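Side-chain contacts in cyclopropane-fatty-acyl-phospholipid synthase 1 (Mycobacterium tuberculosis, PDB 1KPH), which converts a double bond at the distal position of an alpha mycolic acid into a cyclopropane ring, using a methylene group from S-adenosyl-L-methionine: residues N11-A14 against H15-S19; I136-F139 against E140-H144; S185-F188 against A189-L192; L192-V196 against T197-P201. One frame throughout, in Å; residues are numbered along the deposited sequence.

Contact 1: N11-A14 against H15-S19. With SAH (S-adenosyl-L-homocysteine), chain F; 10A (didecyl-dimethyl-ammonium), chain G.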
# COMPACT_ATOMS: atom_id res chain seq x y z
N ASN A 11 -15.45 4.15 3.48
CA ASN A 11 -14.89 3.95 2.14
C ASN A 11 -13.78 2.90 2.11
O ASN A 11 -13.77 2.02 1.24
CB ASN A 11 -14.33 5.25 1.57
CG ASN A 11 -15.42 6.28 1.30
OD1 ASN A 11 -16.45 5.97 0.71
ND2 ASN A 11 -15.18 7.51 1.73
N VAL A 12 -12.84 3.02 3.04
CA VAL A 12 -11.72 2.08 3.11
C VAL A 12 -12.24 0.70 3.43
O VAL A 12 -11.86 -0.28 2.78
CB VAL A 12 -10.70 2.52 4.18
CG1 VAL A 12 -9.64 1.45 4.36
CG2 VAL A 12 -10.06 3.83 3.76
N GLN A 13 -13.13 0.62 4.41
CA GLN A 13 -13.71 -0.66 4.80
C GLN A 13 -14.54 -1.26 3.67
O GLN A 13 -14.70 -2.47 3.58
CB GLN A 13 -14.58 -0.49 6.05
CG GLN A 13 -13.78 -0.33 7.34
CD GLN A 13 -14.67 -0.07 8.55
OE1 GLN A 13 -15.76 -0.62 8.66
NE2 GLN A 13 -14.19 0.77 9.46
N ALA A 14 -15.07 -0.40 2.81
CA ALA A 14 -15.88 -0.86 1.69
C ALA A 14 -15.11 -1.88 0.86
O ALA A 14 -15.68 -2.84 0.33
CB ALA A 14 -16.30 0.31 0.82
N HIS A 15 -13.80 -1.68 0.75
CA HIS A 15 -12.96 -2.57 -0.04
C HIS A 15 -12.32 -3.72 0.75
O HIS A 15 -12.54 -4.89 0.43
CB HIS A 15 -11.85 -1.78 -0.73
CG HIS A 15 -11.02 -2.59 -1.67
ND1 HIS A 15 -11.37 -2.78 -2.99
CD2 HIS A 15 -9.89 -3.31 -1.48
CE1 HIS A 15 -10.49 -3.58 -3.57
NE2 HIS A 15 -9.58 -3.92 -2.67
N TYR A 16 -11.54 -3.39 1.77
CA TYR A 16 -10.82 -4.41 2.55
C TYR A 16 -11.61 -5.28 3.52
O TYR A 16 -11.12 -6.34 3.93
CB TYR A 16 -9.64 -3.76 3.28
CG TYR A 16 -8.76 -2.94 2.36
CD1 TYR A 16 -8.99 -1.58 2.18
CD2 TYR A 16 -7.72 -3.54 1.64
CE1 TYR A 16 -8.21 -0.83 1.31
CE2 TYR A 16 -6.94 -2.79 0.76
CZ TYR A 16 -7.19 -1.44 0.60
OH TYR A 16 -6.41 -0.69 -0.27
N ASP A 17 -12.81 -4.87 3.91
CA ASP A 17 -13.58 -5.70 4.81
C ASP A 17 -14.57 -6.57 4.06
O ASP A 17 -15.51 -7.11 4.63
CB ASP A 17 -14.32 -4.86 5.86
CG ASP A 17 -13.40 -4.40 6.97
OD1 ASP A 17 -12.43 -5.13 7.28
OD2 ASP A 17 -13.65 -3.31 7.55
N LEU A 18 -14.32 -6.72 2.76
CA LEU A 18 -15.17 -7.55 1.91
C LEU A 18 -15.20 -8.98 2.44
O LEU A 18 -16.27 -9.55 2.63
CB LEU A 18 -14.64 -7.55 0.47
CG LEU A 18 -15.40 -8.37 -0.57
CD1 LEU A 18 -16.80 -7.81 -0.75
CD2 LEU A 18 -14.65 -8.33 -1.89
N SER A 19 -14.02 -9.54 2.68
CA SER A 19 -13.87 -10.90 3.19
C SER A 19 -12.44 -11.40 3.01
O SER A 19 -11.99 -11.60 1.88
CB SER A 19 -14.81 -11.86 2.46
OG SER A 19 -14.43 -13.20 2.67
N SAH F . 0.54 -1.86 3.44
CA SAH F . -0.16 -3.12 3.25
CB SAH F . -1.64 -2.90 2.88
CG SAH F . -1.99 -1.90 1.76
C SAH F . 0.51 -3.96 2.15
OXT SAH F . 0.14 -5.14 1.99
C5' SAH F . -4.13 -0.11 2.13
C4' SAH F . -4.03 -0.11 3.65
O4' SAH F . -3.90 1.23 4.21
C3' SAH F . -5.24 -0.75 4.33
O3' SAH F . -4.77 -1.62 5.40
C2' SAH F . -6.01 0.43 4.86
O2' SAH F . -6.85 0.09 5.97
C1' SAH F . -4.93 1.39 5.22
N9 SAH F . -5.38 2.79 5.29
C8 SAH F . -6.08 3.55 4.40
N7 SAH F . -6.34 4.77 4.74
C5 SAH F . -5.74 4.84 6.00
C6 SAH F . -5.60 5.96 7.06
N6 SAH F . -6.10 7.20 6.89
N1 SAH F . -4.92 5.64 8.21
C2 SAH F . -4.41 4.39 8.37
N3 SAH F . -4.47 3.34 7.52
C4 SAH F . -5.15 3.64 6.35
C1 10A G . -7.57 7.97 -10.13
C2 10A G . -8.19 7.37 -8.85
C3 10A G . -7.21 6.38 -8.21
C4 10A G . -7.71 5.69 -6.93
C5 10A G . -6.59 4.75 -6.47
C6 10A G . -6.91 3.90 -5.22
C7 10A G . -5.67 3.02 -5.01
C8 10A G . -5.80 1.96 -3.92
C9 10A G . -4.49 1.14 -3.89
C10 10A G . -4.64 -0.07 -2.97
N1 10A G . -3.60 -1.19 -2.91
C11 10A G . -4.16 -2.24 -1.96
C12 10A G . -2.30 -0.71 -2.31
C13 10A G . -3.22 -1.85 -4.25
C14 10A G . -4.27 -2.50 -5.20
C15 10A G . -3.80 -2.80 -6.65
C16 10A G . -3.37 -1.62 -7.55
C17 10A G . -4.51 -0.65 -7.89
C18 10A G . -4.07 0.50 -8.82
C19 10A G . -5.25 1.42 -9.13
C20 10A G . -4.80 2.52 -10.10
C21 10A G . -5.96 3.46 -10.47
C22 10A G . -5.44 4.51 -11.45

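Contact 2: I136-F139 against E140-H144. With SAH (S-adenosyl-L-homocysteine), chain F; 10A (didecyl-dimethyl-ammonium), chain G.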
# COMPACT_ATOMS: atom_id res chain seq x y z
N ILE A 136 3.01 1.66 2.85
CA ILE A 136 2.94 1.08 1.51
C ILE A 136 1.51 0.95 1.01
O ILE A 136 0.71 0.21 1.58
CB ILE A 136 3.62 -0.31 1.49
CG1 ILE A 136 5.09 -0.17 1.90
CG2 ILE A 136 3.50 -0.93 0.10
CD1 ILE A 136 5.74 -1.46 2.33
N GLY A 137 1.20 1.68 -0.06
CA GLY A 137 -0.12 1.61 -0.65
C GLY A 137 -1.28 2.09 0.20
O GLY A 137 -2.40 1.63 0.02
N ALA A 138 -1.02 3.00 1.13
CA ALA A 138 -2.09 3.53 1.98
C ALA A 138 -2.37 4.98 1.57
O ALA A 138 -3.50 5.47 1.66
CB ALA A 138 -1.69 3.47 3.45
N PHE A 139 -1.32 5.66 1.12
CA PHE A 139 -1.40 7.05 0.70
C PHE A 139 -2.58 7.28 -0.25
O PHE A 139 -3.33 8.25 -0.10
CB PHE A 139 -0.09 7.44 0.01
CG PHE A 139 0.19 8.92 0.01
CD1 PHE A 139 0.40 9.60 1.20
CD2 PHE A 139 0.26 9.63 -1.19
CE1 PHE A 139 0.68 10.96 1.21
CE2 PHE A 139 0.54 10.99 -1.19
CZ PHE A 139 0.75 11.66 0.01
N GLU A 140 -2.73 6.40 -1.23
CA GLU A 140 -3.80 6.51 -2.21
C GLU A 140 -5.20 6.62 -1.61
O GLU A 140 -6.17 6.93 -2.31
CB GLU A 140 -3.75 5.32 -3.17
CG GLU A 140 -2.39 5.15 -3.88
CD GLU A 140 -1.41 4.29 -3.10
OE1 GLU A 140 -1.37 4.38 -1.85
OE2 GLU A 140 -0.66 3.52 -3.74
N HIS A 141 -5.31 6.37 -0.31
CA HIS A 141 -6.60 6.44 0.39
C HIS A 141 -6.76 7.72 1.21
O HIS A 141 -7.86 8.03 1.66
CB HIS A 141 -6.76 5.24 1.33
CG HIS A 141 -7.08 3.96 0.63
ND1 HIS A 141 -8.29 3.72 0.02
CD2 HIS A 141 -6.35 2.83 0.47
CE1 HIS A 141 -8.29 2.50 -0.49
NE2 HIS A 141 -7.12 1.94 -0.24
N PHE A 142 -5.66 8.45 1.39
CA PHE A 142 -5.68 9.67 2.19
C PHE A 142 -6.45 10.83 1.56
O PHE A 142 -7.19 11.53 2.25
CB PHE A 142 -4.24 10.13 2.49
CG PHE A 142 -3.41 9.14 3.27
CD1 PHE A 142 -3.96 7.94 3.73
CD2 PHE A 142 -2.08 9.41 3.55
CE1 PHE A 142 -3.18 7.03 4.46
CE2 PHE A 142 -1.30 8.51 4.28
CZ PHE A 142 -1.85 7.32 4.74
N GLY A 143 -6.28 11.01 0.26
CA GLY A 143 -6.94 12.11 -0.43
C GLY A 143 -6.01 13.31 -0.47
O GLY A 143 -5.36 13.62 0.53
N HIS A 144 -5.94 13.99 -1.61
CA HIS A 144 -5.08 15.16 -1.77
C HIS A 144 -5.26 16.16 -0.62
O HIS A 144 -4.30 16.80 -0.19
CB HIS A 144 -5.39 15.89 -3.09
CG HIS A 144 -5.02 15.12 -4.32
ND1 HIS A 144 -5.14 15.65 -5.59
CD2 HIS A 144 -4.53 13.87 -4.48
CE1 HIS A 144 -4.74 14.76 -6.47
NE2 HIS A 144 -4.36 13.67 -5.83
N SAH F . 0.54 -1.86 3.44
CA SAH F . -0.16 -3.12 3.25
CB SAH F . -1.64 -2.90 2.88
CG SAH F . -1.99 -1.90 1.76
C SAH F . 0.51 -3.96 2.15
OXT SAH F . 0.14 -5.14 1.99
C5' SAH F . -4.13 -0.11 2.13
C4' SAH F . -4.03 -0.11 3.65
O4' SAH F . -3.90 1.23 4.21
C3' SAH F . -5.24 -0.75 4.33
O3' SAH F . -4.77 -1.62 5.40
C2' SAH F . -6.01 0.43 4.86
O2' SAH F . -6.85 0.09 5.97
C1' SAH F . -4.93 1.39 5.22
N9 SAH F . -5.38 2.79 5.29
C8 SAH F . -6.08 3.55 4.40
N7 SAH F . -6.34 4.77 4.74
C5 SAH F . -5.74 4.84 6.00
C6 SAH F . -5.60 5.96 7.06
N6 SAH F . -6.10 7.20 6.89
N1 SAH F . -4.92 5.64 8.21
C2 SAH F . -4.41 4.39 8.37
N3 SAH F . -4.47 3.34 7.52
C4 SAH F . -5.15 3.64 6.35
C1 10A G . -7.57 7.97 -10.13
C2 10A G . -8.19 7.37 -8.85
C3 10A G . -7.21 6.38 -8.21
C4 10A G . -7.71 5.69 -6.93
C5 10A G . -6.59 4.75 -6.47
C6 10A G . -6.91 3.90 -5.22
C7 10A G . -5.67 3.02 -5.01
C8 10A G . -5.80 1.96 -3.92
C9 10A G . -4.49 1.14 -3.89
C10 10A G . -4.64 -0.07 -2.97
N1 10A G . -3.60 -1.19 -2.91
C11 10A G . -4.16 -2.24 -1.96
C12 10A G . -2.30 -0.71 -2.31
C13 10A G . -3.22 -1.85 -4.25
C14 10A G . -4.27 -2.50 -5.20
C15 10A G . -3.80 -2.80 -6.65
C16 10A G . -3.37 -1.62 -7.55
C17 10A G . -4.51 -0.65 -7.89
C18 10A G . -4.07 0.50 -8.82
C19 10A G . -5.25 1.42 -9.13
C20 10A G . -4.80 2.52 -10.10
C21 10A G . -5.96 3.46 -10.47
C22 10A G . -5.44 4.51 -11.45
O HOH W 1 -4.74 9.92 -2.15

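Contact 3: S185-F188 against A189-L192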
# COMPACT_ATOMS: atom_id res chain seq x y z
N SER A 185 -6.60 7.64 -23.31
CA SER A 185 -6.99 8.78 -22.48
C SER A 185 -8.41 8.63 -21.94
O SER A 185 -8.61 8.30 -20.78
CB SER A 185 -6.86 10.09 -23.26
OG SER A 185 -7.66 10.09 -24.43
N PHE A 186 -9.40 8.89 -22.80
CA PHE A 186 -10.80 8.76 -22.42
C PHE A 186 -11.00 7.41 -21.75
O PHE A 186 -11.65 7.31 -20.71
CB PHE A 186 -11.70 8.86 -23.66
CG PHE A 186 -11.79 10.24 -24.25
CD1 PHE A 186 -12.38 10.43 -25.50
CD2 PHE A 186 -11.30 11.34 -23.56
CE1 PHE A 186 -12.48 11.70 -26.05
CE2 PHE A 186 -11.40 12.62 -24.10
CZ PHE A 186 -12.00 12.81 -25.35
N THR A 187 -10.45 6.37 -22.36
CA THR A 187 -10.55 5.02 -21.82
C THR A 187 -9.93 5.00 -20.43
O THR A 187 -10.47 4.40 -19.50
CB THR A 187 -9.82 4.00 -22.72
OG1 THR A 187 -10.44 3.99 -24.01
CG2 THR A 187 -9.90 2.61 -22.11
N PHE A 188 -8.78 5.67 -20.30
CA PHE A 188 -8.09 5.74 -19.02
C PHE A 188 -9.01 6.41 -17.99
O PHE A 188 -9.30 5.85 -16.94
CB PHE A 188 -6.79 6.54 -19.17
CG PHE A 188 -6.02 6.69 -17.89
CD1 PHE A 188 -5.67 5.58 -17.13
CD2 PHE A 188 -5.63 7.96 -17.44
CE1 PHE A 188 -4.94 5.72 -15.94
CE2 PHE A 188 -4.90 8.11 -16.26
CZ PHE A 188 -4.56 6.98 -15.51
N ALA A 189 -9.47 7.62 -18.32
CA ALA A 189 -10.35 8.38 -17.43
C ALA A 189 -11.60 7.58 -17.08
O ALA A 189 -12.06 7.61 -15.95
CB ALA A 189 -10.74 9.69 -18.09
N ARG A 190 -12.13 6.86 -18.07
CA ARG A 190 -13.33 6.05 -17.86
C ARG A 190 -13.04 4.90 -16.90
O ARG A 190 -13.92 4.49 -16.14
CB ARG A 190 -13.82 5.52 -19.21
CG ARG A 190 -14.98 4.55 -19.15
CD ARG A 190 -15.98 4.82 -20.29
NE ARG A 190 -15.32 5.17 -21.55
CZ ARG A 190 -14.54 4.35 -22.25
NH1 ARG A 190 -14.31 3.12 -21.83
NH2 ARG A 190 -13.99 4.78 -23.38
N PHE A 191 -11.81 4.39 -16.94
CA PHE A 191 -11.42 3.29 -16.06
C PHE A 191 -11.17 3.81 -14.64
O PHE A 191 -11.47 3.12 -13.67
CB PHE A 191 -10.14 2.62 -16.59
CG PHE A 191 -9.79 1.34 -15.86
CD1 PHE A 191 -10.61 0.22 -15.95
CD2 PHE A 191 -8.62 1.26 -15.10
CE1 PHE A 191 -10.28 -0.97 -15.29
CE2 PHE A 191 -8.29 0.08 -14.43
CZ PHE A 191 -9.11 -1.04 -14.53
N LEU A 192 -10.62 5.02 -14.54
CA LEU A 192 -10.36 5.63 -13.24
C LEU A 192 -11.68 5.83 -12.50
O LEU A 192 -11.76 5.66 -11.29
CB LEU A 192 -9.68 6.99 -13.39
CG LEU A 192 -8.38 7.08 -14.19
CD1 LEU A 192 -7.80 8.48 -14.04
CD2 LEU A 192 -7.39 6.05 -13.70

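Contact 4: L192-V196 against T197-P201. With 10A (didecyl-dimethyl-ammonium), chain G.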
# COMPACT_ATOMS: atom_id res chain seq x y z
N LEU A 192 -10.62 5.02 -14.54
CA LEU A 192 -10.36 5.63 -13.24
C LEU A 192 -11.68 5.83 -12.50
O LEU A 192 -11.76 5.66 -11.29
CB LEU A 192 -9.68 6.99 -13.39
CG LEU A 192 -8.38 7.08 -14.19
CD1 LEU A 192 -7.80 8.48 -14.04
CD2 LEU A 192 -7.39 6.05 -13.70
N LYS A 193 -12.70 6.23 -13.25
CA LYS A 193 -14.02 6.45 -12.70
C LYS A 193 -14.52 5.12 -12.14
O LYS A 193 -15.04 5.05 -11.02
CB LYS A 193 -14.97 6.98 -13.79
CG LYS A 193 -16.41 7.21 -13.35
CD LYS A 193 -17.26 5.95 -13.53
CE LYS A 193 -18.70 6.21 -13.13
NZ LYS A 193 -19.60 5.07 -13.44
N PHE A 194 -14.34 4.06 -12.92
CA PHE A 194 -14.75 2.73 -12.52
C PHE A 194 -14.08 2.30 -11.21
O PHE A 194 -14.73 1.75 -10.31
CB PHE A 194 -14.40 1.72 -13.61
CG PHE A 194 -14.39 0.30 -13.13
CD1 PHE A 194 -15.56 -0.32 -12.71
CD2 PHE A 194 -13.19 -0.41 -13.06
CE1 PHE A 194 -15.55 -1.63 -12.23
CE2 PHE A 194 -13.16 -1.71 -12.58
CZ PHE A 194 -14.35 -2.32 -12.16
N ILE A 195 -12.78 2.53 -11.11
CA ILE A 195 -12.02 2.16 -9.92
C ILE A 195 -12.52 2.89 -8.68
O ILE A 195 -12.79 2.26 -7.65
CB ILE A 195 -10.51 2.46 -10.11
CG1 ILE A 195 -9.94 1.56 -11.20
CG2 ILE A 195 -9.78 2.23 -8.80
CD1 ILE A 195 -10.06 0.07 -10.91
N VAL A 196 -12.63 4.21 -8.76
CA VAL A 196 -13.08 5.02 -7.64
C VAL A 196 -14.52 4.73 -7.23
O VAL A 196 -14.87 4.83 -6.06
CB VAL A 196 -12.99 6.52 -7.95
CG1 VAL A 196 -13.56 7.34 -6.78
CG2 VAL A 196 -11.55 6.91 -8.21
N THR A 197 -15.35 4.38 -8.20
CA THR A 197 -16.75 4.11 -7.92
C THR A 197 -17.07 2.70 -7.44
O THR A 197 -17.86 2.52 -6.52
CB THR A 197 -17.63 4.42 -9.16
OG1 THR A 197 -17.22 3.60 -10.26
CG2 THR A 197 -17.47 5.88 -9.57
N GLU A 198 -16.45 1.69 -8.05
CA GLU A 198 -16.73 0.31 -7.67
C GLU A 198 -15.64 -0.47 -6.93
O GLU A 198 -15.91 -1.55 -6.41
CB GLU A 198 -17.15 -0.48 -8.91
CG GLU A 198 -18.45 -0.01 -9.53
CD GLU A 198 -18.78 -0.72 -10.82
OE1 GLU A 198 -18.82 -1.97 -10.82
OE2 GLU A 198 -19.00 -0.03 -11.84
N ILE A 199 -14.42 0.05 -6.89
CA ILE A 199 -13.33 -0.67 -6.22
C ILE A 199 -12.79 0.07 -5.00
O ILE A 199 -12.80 -0.47 -3.88
CB ILE A 199 -12.15 -0.93 -7.19
CG1 ILE A 199 -12.66 -1.55 -8.49
CG2 ILE A 199 -11.13 -1.86 -6.54
CD1 ILE A 199 -13.35 -2.88 -8.32
N PHE A 200 -12.32 1.29 -5.20
CA PHE A 200 -11.78 2.07 -4.09
C PHE A 200 -12.50 3.39 -3.88
O PHE A 200 -12.04 4.44 -4.34
CB PHE A 200 -10.29 2.33 -4.31
CG PHE A 200 -9.46 1.08 -4.39
CD1 PHE A 200 -8.88 0.69 -5.60
CD2 PHE A 200 -9.26 0.28 -3.27
CE1 PHE A 200 -8.11 -0.47 -5.68
CE2 PHE A 200 -8.49 -0.88 -3.34
CZ PHE A 200 -7.92 -1.25 -4.55
N PRO A 201 -13.65 3.36 -3.20
CA PRO A 201 -14.41 4.59 -2.94
C PRO A 201 -13.51 5.58 -2.21
O PRO A 201 -12.87 5.23 -1.21
CB PRO A 201 -15.56 4.10 -2.07
CG PRO A 201 -15.78 2.70 -2.55
CD PRO A 201 -14.38 2.18 -2.68
C1 10A G . -7.57 7.97 -10.13
C2 10A G . -8.19 7.37 -8.85
C3 10A G . -7.21 6.38 -8.21
C4 10A G . -7.71 5.69 -6.93
C5 10A G . -6.59 4.75 -6.47
C6 10A G . -6.91 3.90 -5.22
C7 10A G . -5.67 3.02 -5.01
C8 10A G . -5.80 1.96 -3.92
C9 10A G . -4.49 1.14 -3.89
C10 10A G . -4.64 -0.07 -2.97
N1 10A G . -3.60 -1.19 -2.91
C11 10A G . -4.16 -2.24 -1.96
C12 10A G . -2.30 -0.71 -2.31
C13 10A G . -3.22 -1.85 -4.25
C14 10A G . -4.27 -2.50 -5.20
C15 10A G . -3.80 -2.80 -6.65
C16 10A G . -3.37 -1.62 -7.55
C17 10A G . -4.51 -0.65 -7.89
C18 10A G . -4.07 0.50 -8.82
C19 10A G . -5.25 1.42 -9.13
C20 10A G . -4.80 2.52 -10.10
C21 10A G . -5.96 3.46 -10.47
C22 10A G . -5.44 4.51 -11.45

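Contact 1: N11-A14 against H15-S19
Y16 lies one helical turn beyond V12, and its side chain runs out from that turn between the two ligands, S-adenosyl-L-homocysteine (SAH) and didecyl-dimethyl-ammonium (10A). Its CG stands anti to the carbonyl carbon (chi1 -51°), which brings the near edge of the ring back over the preceding turn. CB lies 4.2 Å from V12 O, and CD1 approaches that oxygen to 3.2 Å. CD1 also packs against the CG1 methyl of V12 at 3.8 Å; the same methyl also lies 3.5 Å from SAH O2'. Farther out, Y16 CZ reaches SAH C5' at 3.7 Å. At the tip, Y16 OH meets the ammonium methyl C11 of 10A at 3.2 Å and is hydrogen-bonded to H141 NE2. The ring is sandwiched: H15 CD2 sits over the centre of one face, SAH C3' over the opposite one. V12 O accepts two backbone bonds, a straight one from Y16 N (163°) and a more bent one from H15 N. On another side of the helix, Q13 CG rests 3.0 Å from D17 OD2. Bonds from D17 and H15 tie helix 9-16 into the methyltransferase fold: the D17 carboxylate takes the backbone N-H groups of K97 and N98 at the start of helix 97-109 and the S96 hydroxyl, whereas H15 bonds through its imidazole to Y33 OH and to I199 O at the end of helix 186-199.

Contact 2: I136-F139 against E140-H144
F139 and F142 meet in the loop that follows strand 132-136 of the Rossmann-like methyltransferase sheet and lines the cofactor site. The F142 ring lies flat over the backbone of F139, whose CA is 3.7 Å from the ring centroid and only 9° off its normal, a CH-pi contact. The two rings are oblique, their planes at 66°. F139 O is satisfied twice: F142 N donates to it at 2.8 Å from above the carbonyl plane, not on a lone pair, and a water donates to it at 3.0 Å while accepting from G143 N. A138 O has H141 N as its apparent donor, although that nitrogen is crowded in the model and the bond is less certain. I136 O accepts the amino group of S-adenosyl-L-homocysteine (SAH N) at 2.8 Å. Backbone bonds also join G137 to H167 and E140 to R204. E140 bends at chi2 (89°), which curls its carboxylate back to G137, OE1 being 3.1 Å from G137 C. OE2 accepts from I169 N, and a bound carbonate lies beside the side chain. OE1 comes near the N-H groups of A138 and F139, but at angles too poor for hydrogen bonds. A138 CB stands 3.2 Å from the ribose oxygen SAH O4'.

Contact 3: S185-F188 against A189-L192
L192 lays its branched end over one face of the F188 ring. CD2 is 3.7 Å from the ring centroid and 29° off the normal, a CH-pi contact, and its nearest ring atom is F188 CE1 at 3.3 Å. The other methyl, L192 CD1, covers the far side of the same face, 3.7 Å from F188 CE2. This overlap follows from the torsions: F188 CG is anti to its own nitrogen (chi1 179°), which sends the ring along the helix toward L192, while L192 CG, anti to the carbonyl carbon, leans back until it is 3.1 Å from F188 O. Behind the two side chains, L192 N donates to F188 O at 2.9 Å, a regular i to i+4 bond that fixes their spacing; F191 N adds a weak one to the same oxygen. All of this belongs to the first turns of helix 186-199. S185 holds the N-cap position, but no capping bond comes from its hydroxyl; its carbonyl oxygen takes A189 N at 2.7 Å. On the exposed flank, R190 bends at chi2 and chi3 and folds its guanidinium back over the turn, with F186 O 4.0 Å above the plane, toward the rim, and NH2 3.8 Å from T187 CA. A crystal neighbour touches R190, so this pose may owe something to the lattice. Farther out, Y277 meets the F188 ring edge-to-face and M272 of helix 256-275 also touches it. F191 packs on C269 of that helix, the active-site residue by similarity, and L192 borders the bound 10A.

Contact 4: L192-V196 against T197-P201
I195 O accepts two backbone N-H groups, from I199 and from F200, which reach it from opposite faces of its carbonyl plane. The I199 N bond is 2.8 Å and bent to 142°, whereas the F200 N bond is 2.7 Å and nearly straight at 165°. An i to i+5 bond of this sort marks a pi-type turn, here at the C-terminal end of helix 186-199. With this turn, F200 lies alongside I195, pointing the same way, with I195 CG2 in the plane of its ring and 3.7 Å from F200 CD1. Both faces of the F200 ring are covered: 10A C8 sits 3.6 Å above the plane over the ring centre, and I199 CG2 covers the rim of the opposite face. V196 CG2 also lines the alkyl channel, 3.5 Å from 10A C2. Beyond the turn, P201 CA makes a CA-H...O contact with V196 O. The outer flank is more polar. The carboxylate of E198 stands nearly perpendicular (85°) to the F194 ring, OE2 lying in the ring plane 3.6 Å from F194 CD1, and K264 adds a cation-pi contact to that ring. The hydroxyl of T197 turns back to the backbone: OG1, placed between its own N and carbonyl carbon, is 2.7 Å from K193 O and also close to F194 O, and the one proton cannot be assigned to either.

Overall arrangement
Along the chain the contacts follow the order 1, 2, 3, 4, the last two sharing helix 186-199 and L192, with centres about 11 Å apart. Contacts 1, 2 and 4 form a triangle, their centres 13 to 15 Å from one another, and each touches 10A; contacts 1 and 2 also hold S-adenosyl-L-homocysteine. Helix 9-16 contacts both other elements, the loop after strand 132-136 and the end of helix 186-199, while H141 packs on F200. Contact 3 does not touch contacts 1 or 2 (centres about 24 and 20 Å away) but reaches the 10A pocket through L192. S-adenosyl-L-homocysteine, the demethylated product of the cofactor, and the lipid-like ligand thus meet where these three elements converge.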